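Local coordinates for 5-ketofructose reductase (PDB 7COK), which reduces 5-ketofructose, probably with a nicotinamide cofactor, and belongs to a novel class in the shikimate dehydrogenase family, at residues F14-A19 against S68-V73; P22-V27 against A38-C43; A91-A96 against H105-K110. One frame throughout, in Å; residues are numbered along the deposited sequence.

In the fold
From the N terminus, strand 9-15 runs into the loop of segment 14-19. Interaction 1 closes a long loop from there to residues 68-73, just after strand 64-67. Interaction 2 lies within that loop. It packs the start of helix 23-34 on strand 38-44, inside one beta-alpha-beta unit. Interactions 1 and 2 touch, where Cys-18 O meets Asn-42 ND2, and both reach the second subunit. Interaction 3 follows later, where 91-96 meets 105-110 across a short hairpin. Lys-72 joins interactions 1 and 3 through its salt bridge to Asp-108. All three contacts reach the same mixed sheet, the core of the substrate-binding domain.

Interaction 1. Residues F14-A19 against S68-V73; sequences FSTPCA and SLPHKV
Phe-14 O accepts from Ser-68 N at 3.1 Å, in a nearly straight bond (167° at the hydrogen). Two residues on, Thr-16 N donates to Leu-69 O at 3.0 Å. This bond lies in the carbonyl plane, on a lone pair of Leu-69 O. The same oxygen also accepts from a water, which donates to Pro-17 O as well. Ser-15 fits between the two backbone bonds. Its CB lies 3.3 Å from Leu-69 O and also touches Ser-68 CB. Cis peptide bonds precede both Pro-17 and Pro-70. In 68-71 the chain makes a tight cis-proline turn, with His-71 N bonded to Ser-68 O at 2.8 Å. Pro-70 CD packs against Thr-16 CG2 at 3.7 Å, and also lies over the centre of one face of the His-71 ring. The ring presents its edge to segment 14-19: His-71 CD2 is 3.5 Å from Phe-14 O, close to the ring plane. CG of His-71 stands beside its own backbone N (chi1 -50°), which brings the ring under Pro-70.

The polar ends are held from outside. His-71 NE2 is bonded to Val-45 O, which fixes the rotation of the ring. Thr-16 OG1 is bonded to Asp-44 OD1. The contact lies in the substrate-binding domain of the shikimate dehydrogenase family. The turn leads into Lys-72, probably the counterpart of the family's conserved lysine. The contact thus joins the ends of two neighbouring parallel strands, 9-15 and 64-67, to the end of strand 38-44 and Val-45. Phe-14 turns to the other side, where it meets Phe-65, helix 50-59 and Met-60 of the second subunit.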
ATOM      1  N   PHE A  14      -8.892   1.680   6.024  1.00 10.62           N
ATOM      2  CA  PHE A  14     -10.002   2.105   5.178  1.00 10.88           C
ATOM      3  C   PHE A  14     -10.838   3.073   6.004  1.00 11.42           C
ATOM      4  O   PHE A  14     -11.269   2.763   7.120  1.00 12.18           O
ATOM      5  CB  PHE A  14     -10.868   0.912   4.771  1.00 10.98           C
ATOM      6  CG  PHE A  14     -10.125  -0.197   4.092  1.00 10.33           C
ATOM      7  CD1 PHE A  14      -9.040   0.057   3.210  1.00 10.83           C
ATOM      8  CD2 PHE A  14     -10.540  -1.530   4.273  1.00 11.25           C
ATOM      9  CE1 PHE A  14      -8.382  -0.995   2.572  1.00 10.52           C
ATOM     10  CE2 PHE A  14      -9.870  -2.580   3.631  1.00 11.24           C
ATOM     11  CZ  PHE A  14      -8.803  -2.323   2.786  1.00 11.06           C
ATOM     12  N   SER A  15     -11.046   4.271   5.465  1.00 11.36           N
ATOM     13  CA  SER A  15     -11.857   5.287   6.134  1.00 12.78           C
ATOM     14  C   SER A  15     -12.138   6.388   5.128  1.00 12.59           C
ATOM     15  O   SER A  15     -11.492   6.454   4.088  1.00 13.49           O
ATOM     16  CB  SER A  15     -11.121   5.864   7.353  1.00 13.63           C
ATOM     17  OG  SER A  15     -10.031   6.664   6.970  1.00 13.90           O
ATOM     18  N   THR A  16     -13.101   7.245   5.442  1.00 13.54           N
ATOM     19  CA  THR A  16     -13.262   8.492   4.704  1.00 14.36           C
ATOM     20  C   THR A  16     -13.875   9.562   5.604  1.00 14.28           C
ATOM     21  O   THR A  16     -14.873   9.277   6.282  1.00 15.01           O
ATOM     22  CB  THR A  16     -14.054   8.333   3.367  1.00 14.40           C
ATOM     23  OG1 THR A  16     -13.946   9.540   2.610  1.00 14.68           O
ATOM     24  CG2 THR A  16     -15.531   7.986   3.546  1.00 15.02           C
ATOM     25  N   PRO A  17     -13.286  10.766   5.655  1.00 14.88           N
ATOM     26  CA  PRO A  17     -12.010  11.140   5.019  1.00 15.96           C
ATOM     27  C   PRO A  17     -10.816  10.561   5.787  1.00 16.57           C
ATOM     28  O   PRO A  17     -10.955  10.194   6.945  1.00 18.20           O
ATOM     29  CB  PRO A  17     -12.018  12.671   5.127  1.00 16.75           C
ATOM     30  CG  PRO A  17     -12.847  12.956   6.337  1.00 15.66           C
ATOM     31  CD  PRO A  17     -13.925  11.914   6.335  1.00 15.57           C
ATOM     32  N   CYS A  18      -9.669  10.442   5.128  1.00 16.10           N
ATOM     33  CA  CYS A  18      -8.484   9.879   5.785  1.00 15.70           C
ATOM     34  C   CYS A  18      -7.262  10.788   5.875  1.00 16.20           C
ATOM     35  O   CYS A  18      -6.260  10.407   6.502  1.00 15.25           O
ATOM     36  CB  CYS A  18      -8.090   8.550   5.128  1.00 15.97           C
ATOM     37  SG  CYS A  18      -7.301   8.722   3.530  1.00 17.16           S
ATOM     38  N   ALA A  19      -7.342  11.979   5.278  1.00 16.27           N
ATOM     39  CA  ALA A  19      -6.165  12.832   5.112  1.00 17.27           C
ATOM     40  C   ALA A  19      -5.625  13.360   6.436  1.00 17.65           C
ATOM     41  O   ALA A  19      -4.427  13.648   6.549  1.00 18.69           O
ATOM     42  CB  ALA A  19      -6.473  13.979   4.162  1.00 17.07           C
ATOM     43  N   SER A  68     -11.851   2.901  10.166  1.00 14.87           N
ATOM     44  CA  SER A  68     -12.285   4.060  10.948  1.00 15.92           C
ATOM     45  C   SER A  68     -13.616   4.515  10.365  1.00 15.41           C
ATOM     46  O   SER A  68     -14.165   3.832   9.486  1.00 13.79           O
ATOM     47  CB  SER A  68     -11.233   5.178  10.893  1.00 17.09           C
ATOM     48  OG  SER A  68      -9.972   4.739  11.354  1.00 23.73           O
ATOM     49  N   LEU A  69     -14.148   5.635  10.852  1.00 16.08           N
ATOM     50  CA  LEU A  69     -15.348   6.265  10.290  1.00 16.92           C
ATOM     51  C   LEU A  69     -15.276   6.310   8.760  1.00 15.63           C
ATOM     52  O   LEU A  69     -14.240   6.712   8.214  1.00 14.58           O
ATOM     53  CB  LEU A  69     -15.497   7.702  10.822  1.00 19.45           C
ATOM     54  CG  LEU A  69     -16.753   8.520  10.475  1.00 22.10           C
ATOM     55  CD1 LEU A  69     -17.896   8.144  11.404  1.00 23.70           C
ATOM     56  CD2 LEU A  69     -16.495  10.014  10.571  1.00 25.41           C
ATOM     57  N   PRO A  70     -16.335   5.896   8.060  1.00 14.71           N
ATOM     58  CA  PRO A  70     -17.630   5.478   8.617  1.00 14.88           C
ATOM     59  C   PRO A  70     -17.858   3.959   8.488  1.00 14.01           C
ATOM     60  O   PRO A  70     -18.989   3.517   8.300  1.00 14.16           O
ATOM     61  CB  PRO A  70     -18.604   6.235   7.700  1.00 15.55           C
ATOM     62  CG  PRO A  70     -17.916   6.167   6.356  1.00 15.30           C
ATOM     63  CD  PRO A  70     -16.423   6.124   6.612  1.00 16.13           C
ATOM     64  N   HIS A  71     -16.775   3.173   8.551  1.00 13.40           N
ATOM     65  CA  HIS A  71     -16.817   1.722   8.271  1.00 12.82           C
ATOM     66  C   HIS A  71     -16.906   0.730   9.443  1.00 11.96           C
ATOM     67  O   HIS A  71     -17.100  -0.455   9.208  1.00 13.17           O
ATOM     68  CB  HIS A  71     -15.637   1.316   7.386  1.00 12.48           C
ATOM     69  CG  HIS A  71     -15.488   2.180   6.182  1.00 12.76           C
ATOM     70  ND1 HIS A  71     -16.556   2.502   5.374  1.00 13.48           N
ATOM     71  CD2 HIS A  71     -14.396   2.759   5.623  1.00 12.67           C
ATOM     72  CE1 HIS A  71     -16.128   3.259   4.379  1.00 14.43           C
ATOM     73  NE2 HIS A  71     -14.831   3.454   4.522  1.00 13.75           N
ATOM     74  N   LYS A  72     -16.842   1.196  10.689  1.00 11.68           N
ATOM     75  CA  LYS A  72     -16.696   0.273  11.833  1.00 12.36           C
ATOM     76  C   LYS A  72     -17.844  -0.698  12.064  1.00 12.88           C
ATOM     77  O   LYS A  72     -17.619  -1.796  12.539  1.00 13.32           O
ATOM     78  CB  LYS A  72     -16.407   1.024  13.144  1.00 13.13           C
ATOM     79  CG  LYS A  72     -15.089   1.776  13.146  1.00 13.67           C
ATOM     80  CD  LYS A  72     -14.842   2.419  14.504  1.00 14.02           C
ATOM     81  CE  LYS A  72     -13.538   3.198  14.540  1.00 15.13           C
ATOM     82  NZ  LYS A  72     -13.438   3.885  15.854  1.00 16.40           N
ATOM     83  N   VAL A  73     -19.067  -0.278  11.743  1.00 13.82           N
ATOM     84  CA  VAL A  73     -20.244  -1.150  11.860  1.00 14.17           C
ATOM     85  C   VAL A  73     -20.433  -1.947  10.555  1.00 14.20           C
ATOM     86  O   VAL A  73     -20.639  -3.166  10.568  1.00 14.91           O
ATOM     87  CB  VAL A  73     -21.513  -0.367  12.311  1.00 14.99           C
ATOM     88  CG1 VAL A  73     -22.727  -1.283  12.364  1.00 14.81           C
ATOM     89  CG2 VAL A  73     -21.269   0.234  13.686  1.00 14.62           C
TER
HETATM   90  O   HOH W   1     -12.702   8.991   8.982  1.00 20.09           O

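Interaction 2. Residues P22-V27 against A38-C43; sequences PTVAMV and ARYINC
Asn-42 ND2 is gripped by two carbonyls, Cys-18 O of the same chain and Phe-6 O of the second subunit, while Asn-42 CB rests 4.2 Å from Val-24 CB. The amide is therefore fixed by polar partners beyond the helix, and Asn-42 CB is the part that comes closest to Val-24. The contact itself is apolar, with no hydrogen bond between the helix and the strand. Tyr-40 carries most of it. Its CG is anti to the backbone N (chi1 -171°), which sends the ring across to the start of the helix. Three residues there touch the ring. Val-24 CB lies 3.7 Å from Tyr-40 CD1. Val-27 CG1 reaches Tyr-40 CD2 at 3.9 Å, its side chain at about a right angle to the tyrosine. Thr-23 CG2 covers the far end, 3.5 Å from Tyr-40 OH. That hydroxyl is hydrogen-bonded to Asn-66 OD1, which restrains the far end of the ring. Thr-23 OG1 turns instead to Asn-21 OD1. Val-24 CG2 also comes within 3.3 Å of Tyr-40 O, a carbonyl that takes a weak bond from Arg-39 NH1 of the second subunit.

The axes of helix 23-27 and strand 38-43 run antiparallel at 174° and approach to 8.3 Å. This is the helix-to-strand packing of a beta-alpha-beta crossover, strand 9-15, helix 23-34 and strand 38-44. Tyr-40 also touches Thr-11 and Ser-13 of the adjoining strand. Helices 248-264 and 270-281 pack on helix 23-34, and Ile-41 of strand 38-44 meets Ile-41 of the second subunit.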
ATOM      1  N   PRO A  22      -3.333  10.466  11.509  1.00 15.96           N
ATOM      2  CA  PRO A  22      -1.869  10.306  11.579  1.00 15.74           C
ATOM      3  C   PRO A  22      -1.362   8.876  11.892  1.00 14.45           C
ATOM      4  O   PRO A  22      -0.172   8.693  12.138  1.00 14.94           O
ATOM      5  CB  PRO A  22      -1.483  11.262  12.710  1.00 16.48           C
ATOM      6  CG  PRO A  22      -2.666  11.294  13.594  1.00 16.85           C
ATOM      7  CD  PRO A  22      -3.899  10.942  12.782  1.00 15.77           C
ATOM      8  N   THR A  23      -2.256   7.888  11.896  1.00 13.88           N
ATOM      9  CA  THR A  23      -1.930   6.521  12.326  1.00 13.58           C
ATOM     10  C   THR A  23      -0.803   5.970  11.449  1.00 13.34           C
ATOM     11  O   THR A  23       0.134   5.334  11.936  1.00 13.09           O
ATOM     12  CB  THR A  23      -3.180   5.611  12.275  1.00 14.43           C
ATOM     13  OG1 THR A  23      -4.196   6.150  13.140  1.00 17.33           O
ATOM     14  CG2 THR A  23      -2.851   4.238  12.761  1.00 15.91           C
ATOM     15  N   VAL A  24      -0.871   6.283  10.154  1.00 12.69           N
ATOM     16  CA  VAL A  24       0.170   5.901   9.195  1.00 12.40           C
ATOM     17  C   VAL A  24       1.573   6.290   9.690  1.00 12.36           C
ATOM     18  O   VAL A  24       2.475   5.463   9.679  1.00 12.87           O
ATOM     19  CB  VAL A  24      -0.113   6.389   7.732  1.00 12.73           C
ATOM     20  CG1 VAL A  24      -0.291   7.898   7.651  1.00 13.87           C
ATOM     21  CG2 VAL A  24       1.000   5.944   6.771  1.00 12.55           C
ATOM     22  N   ALA A  25       1.726   7.531  10.140  1.00 12.54           N
ATOM     23  CA  ALA A  25       3.021   8.015  10.571  1.00 12.77           C
ATOM     24  C   ALA A  25       3.442   7.328  11.867  1.00 12.31           C
ATOM     25  O   ALA A  25       4.590   6.920  12.020  1.00 11.48           O
ATOM     26  CB  ALA A  25       2.986   9.526  10.737  1.00 13.95           C
ATOM     27  N   MET A  26       2.500   7.191  12.789  1.00 12.12           N
ATOM     28  CA  MET A  26       2.789   6.534  14.045  1.00 12.17           C
ATOM     29  C   MET A  26       3.261   5.082  13.826  1.00 11.62           C
ATOM     30  O   MET A  26       4.315   4.656  14.302  1.00 12.95           O
ATOM     31  CB  MET A  26       1.572   6.601  14.957  1.00 12.88           C
ATOM     32  CG  MET A  26       1.821   5.976  16.314  1.00 13.15           C
ATOM     33  SD  MET A  26       0.339   5.862  17.305  1.00 14.65           S
ATOM     34  CE  MET A  26      -0.593   4.588  16.466  1.00 14.51           C
ATOM     35  N   VAL A  27       2.466   4.324  13.095  1.00 11.49           N
ATOM     36  CA  VAL A  27       2.717   2.913  12.918  1.00 11.39           C
ATOM     37  C   VAL A  27       4.003   2.712  12.102  1.00 11.57           C
ATOM     38  O   VAL A  27       4.797   1.886  12.469  1.00 11.42           O
ATOM     39  CB  VAL A  27       1.498   2.221  12.268  1.00 11.31           C
ATOM     40  CG1 VAL A  27       1.830   0.791  11.895  1.00 12.11           C
ATOM     41  CG2 VAL A  27       0.325   2.247  13.246  1.00 12.46           C
ATOM     42  N   ALA A  38       7.725  -3.373   6.570  1.00 14.58           N
ATOM     43  CA  ALA A  38       6.259  -3.358   6.593  1.00 12.73           C
ATOM     44  C   ALA A  38       5.821  -1.944   6.263  1.00 12.22           C
ATOM     45  O   ALA A  38       6.550  -0.978   6.514  1.00 11.95           O
ATOM     46  CB  ALA A  38       5.716  -3.808   7.956  1.00 13.00           C
ATOM     47  N   ARG A  39       4.626  -1.828   5.674  1.00 11.59           N
ATOM     48  CA  ARG A  39       4.064  -0.542   5.279  1.00 11.51           C
ATOM     49  C   ARG A  39       2.633  -0.467   5.770  1.00 10.74           C
ATOM     50  O   ARG A  39       1.962  -1.470   5.887  1.00 11.06           O
ATOM     51  CB  ARG A  39       4.083  -0.425   3.763  1.00 11.78           C
ATOM     52  CG  ARG A  39       5.473  -0.563   3.148  1.00 12.85           C
ATOM     53  CD  ARG A  39       5.438  -0.370   1.652  1.00 14.07           C
ATOM     54  NE  ARG A  39       5.348   1.056   1.366  1.00 15.62           N
ATOM     55  CZ  ARG A  39       5.432   1.592   0.158  1.00 16.43           C
ATOM     56  NH1 ARG A  39       5.593   0.826  -0.915  1.00 17.53           N
ATOM     57  NH2 ARG A  39       5.344   2.901   0.043  1.00 18.09           N
ATOM     58  N   TYR A  40       2.171   0.758   6.013  1.00 11.31           N
ATOM     59  CA  TYR A  40       0.791   1.037   6.377  1.00 11.52           C
ATOM     60  C   TYR A  40       0.238   1.943   5.301  1.00 11.26           C
ATOM     61  O   TYR A  40       0.694   3.087   5.140  1.00 12.40           O
ATOM     62  CB  TYR A  40       0.777   1.743   7.718  1.00 11.51           C
ATOM     63  CG  TYR A  40      -0.608   1.911   8.340  1.00 11.94           C
ATOM     64  CD1 TYR A  40      -1.440   2.972   7.967  1.00 12.29           C
ATOM     65  CD2 TYR A  40      -1.063   1.036   9.316  1.00 13.04           C
ATOM     66  CE1 TYR A  40      -2.687   3.150   8.562  1.00 12.85           C
ATOM     67  CE2 TYR A  40      -2.312   1.210   9.902  1.00 12.88           C
ATOM     68  CZ  TYR A  40      -3.106   2.279   9.526  1.00 12.80           C
ATOM     69  OH  TYR A  40      -4.356   2.459  10.127  1.00 13.92           O
ATOM     70  N   ILE A  41      -0.783   1.451   4.593  1.00 10.72           N
ATOM     71  CA  ILE A  41      -1.380   2.149   3.473  1.00 11.41           C
ATOM     72  C   ILE A  41      -2.717   2.796   3.873  1.00 10.57           C
ATOM     73  O   ILE A  41      -3.720   2.103   4.072  1.00 11.24           O
ATOM     74  CB  ILE A  41      -1.559   1.197   2.247  1.00 12.12           C
ATOM     75  CG1 ILE A  41      -0.263   0.393   1.931  1.00 12.70           C
ATOM     76  CG2 ILE A  41      -2.077   1.964   1.044  1.00 13.55           C
ATOM     77  CD1 ILE A  41       1.022   1.185   1.799  1.00 14.27           C
ATOM     78  N   ASN A  42      -2.714   4.128   3.970  1.00 10.94           N
ATOM     79  CA  ASN A  42      -3.880   4.899   4.399  1.00 11.20           C
ATOM     80  C   ASN A  42      -4.761   5.212   3.192  1.00 11.98           C
ATOM     81  O   ASN A  42      -4.410   6.038   2.331  1.00 12.32           O
ATOM     82  CB  ASN A  42      -3.384   6.194   5.054  1.00 11.77           C
ATOM     83  CG  ASN A  42      -4.506   7.017   5.678  1.00 12.64           C
ATOM     84  OD1 ASN A  42      -5.497   6.476   6.129  1.00 12.87           O
ATOM     85  ND2 ASN A  42      -4.313   8.336   5.742  1.00 12.02           N
ATOM     86  N   CYS A  43      -5.891   4.511   3.102  1.00 11.91           N
ATOM     87  CA  CYS A  43      -6.777   4.583   1.924  1.00 12.13           C
ATOM     88  C   CYS A  43      -8.071   5.315   2.211  1.00 11.90           C
ATOM     89  O   CYS A  43      -8.685   5.117   3.248  1.00 11.74           O
ATOM     90  CB  CYS A  43      -7.147   3.183   1.456  1.00 13.03           C
ATOM     91  SG  CYS A  43      -5.746   2.126   1.034  1.00 13.57           S
TER

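Interaction 3. Residues A91-A96 against H105-K110; sequences AVNCVA and HNTDGK
Asn-93 and Cys-94 both direct their backbone N-H groups at His-105 O, each at 3.1 Å, making a classic beta bulge. The N-H of Asn-93 lies in the carbonyl plane and that of Cys-94 is tilted from it. The return bond runs from His-105 N to Cys-94 O at 2.7 Å, completing an antiparallel hydrogen-bonded pair. The edge of the His-105 ring also faces Cys-94 O.

The side chain of Asn-93, a residue of the bulge, makes the next bonds. With chi1 at 70°, CG sits between the backbone N and the carbonyl carbon, and the amide reaches over segment 105-110. Its OD1 accepts from Thr-107 N at 2.7 Å, on a lone pair. Its ND2 donates to Thr-107 OG1 at 3.0 Å, in the amide plane and nearly straight (170°). Both ends of the amide thus grip one residue. An alanine in place of Asn-93 would probably leave Thr-107 N without its acceptor and Thr-107 OG1 without one of its partners. Asn-106 also works at both ends. Its ND2 donates to Ala-91 O at 2.9 Å from above the carbonyl plane, and its OD1 accepts from Asp-108 N at 3.0 Å in an Asx turn.

Asp-108 OD2 forms a salt bridge with Lys-72, consistent with the lysine-aspartate pair of shikimate dehydrogenases. Thr-107 OG1 is further bonded to Gln-255 of helix 248-264. The contact lies where the start of strand 94-98 and the residues before it meet the end of strand 101-105 and the loop on to helix 110-117, with helix 84-89 packing on Val-92 and Asn-106.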
ATOM      1  N   ALA A  91     -19.004  -3.361  16.714  1.00 13.13           N
ATOM      2  CA  ALA A  91     -18.180  -2.621  15.783  1.00 12.66           C
ATOM      3  C   ALA A  91     -16.768  -3.203  15.793  1.00 12.29           C
ATOM      4  O   ALA A  91     -16.331  -3.750  16.807  1.00 11.74           O
ATOM      5  CB  ALA A  91     -18.172  -1.141  16.145  1.00 12.61           C
ATOM      6  N   VAL A  92     -16.075  -3.049  14.663  1.00 11.78           N
ATOM      7  CA  VAL A  92     -14.718  -3.538  14.451  1.00 12.02           C
ATOM      8  C   VAL A  92     -13.859  -2.409  13.859  1.00 11.75           C
ATOM      9  O   VAL A  92     -14.256  -1.719  12.907  1.00 12.64           O
ATOM     10  CB  VAL A  92     -14.745  -4.749  13.479  1.00 11.48           C
ATOM     11  CG1 VAL A  92     -13.367  -4.992  12.867  1.00 12.61           C
ATOM     12  CG2 VAL A  92     -15.199  -6.004  14.192  1.00 12.99           C
ATOM     13  N   ASN A  93     -12.666  -2.235  14.418  1.00 11.74           N
ATOM     14  CA  ASN A  93     -11.725  -1.258  13.910  1.00 12.75           C
ATOM     15  C   ASN A  93     -10.384  -1.878  13.521  1.00 12.05           C
ATOM     16  O   ASN A  93      -9.543  -1.156  13.038  1.00 12.31           O
ATOM     17  CB  ASN A  93     -11.483  -0.142  14.929  1.00 14.29           C
ATOM     18  CG  ASN A  93     -10.704  -0.633  16.136  1.00 14.94           C
ATOM     19  OD1 ASN A  93     -11.175  -1.481  16.872  1.00 17.06           O
ATOM     20  ND2 ASN A  93      -9.515  -0.110  16.331  1.00 17.84           N
ATOM     21  N   CYS A  94     -10.181  -3.178  13.757  1.00 11.50           N
ATOM     22  CA  CYS A  94      -8.909  -3.835  13.485  1.00 12.28           C
ATOM     23  C   CYS A  94      -9.188  -5.225  12.961  1.00 11.19           C
ATOM     24  O   CYS A  94      -9.768  -6.069  13.668  1.00 12.18           O
ATOM     25  CB  CYS A  94      -8.107  -3.916  14.769  1.00 12.05           C
ATOM     26  SG  CYS A  94      -6.494  -4.755  14.599  1.00 14.74           S
ATOM     27  N   VAL A  95      -8.793  -5.450  11.721  1.00 10.34           N
ATOM     28  CA  VAL A  95      -9.029  -6.730  11.044  1.00 11.34           C
ATOM     29  C   VAL A  95      -7.701  -7.409  10.794  1.00 11.43           C
ATOM     30  O   VAL A  95      -6.787  -6.797  10.271  1.00 12.84           O
ATOM     31  CB  VAL A  95      -9.810  -6.545   9.707  1.00 11.24           C
ATOM     32  CG1 VAL A  95      -9.988  -7.892   8.967  1.00 11.71           C
ATOM     33  CG2 VAL A  95     -11.164  -5.894   9.969  1.00 11.64           C
ATOM     34  N   ALA A  96      -7.600  -8.681  11.163  1.00 11.80           N
ATOM     35  CA  ALA A  96      -6.460  -9.503  10.807  1.00 11.96           C
ATOM     36  C   ALA A  96      -6.852 -10.389   9.651  1.00 12.30           C
ATOM     37  O   ALA A  96      -8.007 -10.841   9.587  1.00 12.38           O
ATOM     38  CB  ALA A  96      -6.044 -10.372  11.976  1.00 12.88           C
ATOM     39  N   HIS A 105     -11.558  -7.427  15.178  1.00 11.74           N
ATOM     40  CA  HIS A 105     -11.314  -7.077  16.585  1.00 11.73           C
ATOM     41  C   HIS A 105     -11.732  -5.647  16.813  1.00 12.28           C
ATOM     42  O   HIS A 105     -11.779  -4.837  15.893  1.00 11.25           O
ATOM     43  CB  HIS A 105      -9.809  -7.160  16.909  1.00 12.08           C
ATOM     44  CG  HIS A 105      -9.204  -8.511  16.690  1.00 13.46           C
ATOM     45  ND1 HIS A 105      -8.991  -9.401  17.719  1.00 14.46           N
ATOM     46  CD2 HIS A 105      -8.755  -9.114  15.562  1.00 13.42           C
ATOM     47  CE1 HIS A 105      -8.440 -10.502  17.233  1.00 14.34           C
ATOM     48  NE2 HIS A 105      -8.283 -10.357  15.929  1.00 14.29           N
ATOM     49  N   ASN A 106     -12.053  -5.336  18.073  1.00 12.65           N
ATOM     50  CA  ASN A 106     -12.254  -3.969  18.463  1.00 13.14           C
ATOM     51  C   ASN A 106     -11.221  -3.606  19.500  1.00 12.98           C
ATOM     52  O   ASN A 106     -11.111  -4.272  20.498  1.00 14.71           O
ATOM     53  CB  ASN A 106     -13.666  -3.753  19.000  1.00 13.45           C
ATOM     54  CG  ASN A 106     -13.977  -2.290  19.208  1.00 14.16           C
ATOM     55  OD1 ASN A 106     -13.323  -1.597  20.002  1.00 13.94           O
ATOM     56  ND2 ASN A 106     -14.943  -1.791  18.473  1.00 15.20           N
ATOM     57  N   THR A 107     -10.435  -2.583  19.212  1.00 13.57           N
ATOM     58  CA  THR A 107      -9.378  -2.170  20.151  1.00 14.47           C
ATOM     59  C   THR A 107      -9.574  -0.751  20.684  1.00 14.67           C
ATOM     60  O   THR A 107      -8.686  -0.208  21.347  1.00 14.23           O
ATOM     61  CB  THR A 107      -7.986  -2.280  19.525  1.00 15.72           C
ATOM     62  OG1 THR A 107      -7.892  -1.301  18.490  1.00 17.60           O
ATOM     63  CG2 THR A 107      -7.712  -3.720  19.011  1.00 17.29           C
ATOM     64  N   ASP A 108     -10.737  -0.160  20.413  1.00 14.62           N
ATOM     65  CA  ASP A 108     -11.028   1.218  20.830  1.00 15.38           C
ATOM     66  C   ASP A 108     -11.098   1.399  22.343  1.00 14.82           C
ATOM     67  O   ASP A 108     -10.968   2.519  22.841  1.00 16.88           O
ATOM     68  CB  ASP A 108     -12.326   1.733  20.201  1.00 16.87           C
ATOM     69  CG  ASP A 108     -12.167   2.088  18.736  1.00 18.80           C
ATOM     70  OD1 ASP A 108     -11.023   2.273  18.278  1.00 20.69           O
ATOM     71  OD2 ASP A 108     -13.192   2.218  18.035  1.00 20.34           O
ATOM     72  N   GLY A 109     -11.297   0.309  23.076  1.00 15.22           N
ATOM     73  CA  GLY A 109     -11.220   0.363  24.525  1.00 14.47           C
ATOM     74  C   GLY A 109      -9.947  -0.270  25.054  1.00 13.99           C
ATOM     75  O   GLY A 109      -9.655  -0.130  26.239  1.00 14.24           O
ATOM     76  N   LYS A 110      -9.190  -0.951  24.187  1.00 14.30           N
ATOM     77  CA  LYS A 110      -8.001  -1.704  24.640  1.00 14.07           C
ATOM     78  C   LYS A 110      -6.782  -0.812  24.871  1.00 14.20           C
ATOM     79  O   LYS A 110      -5.955  -1.162  25.711  1.00 13.07           O
ATOM     80  CB  LYS A 110      -7.636  -2.812  23.635  1.00 15.23           C
ATOM     81  CG  LYS A 110      -8.647  -3.946  23.561  1.00 17.18           C
ATOM     82  CD  LYS A 110      -8.159  -5.109  22.696  1.00 19.14           C
ATOM     83  CE  LYS A 110      -9.230  -6.187  22.472  1.00 21.81           C
ATOM     84  NZ  LYS A 110      -9.759  -6.792  23.727  1.00 23.68           N
TER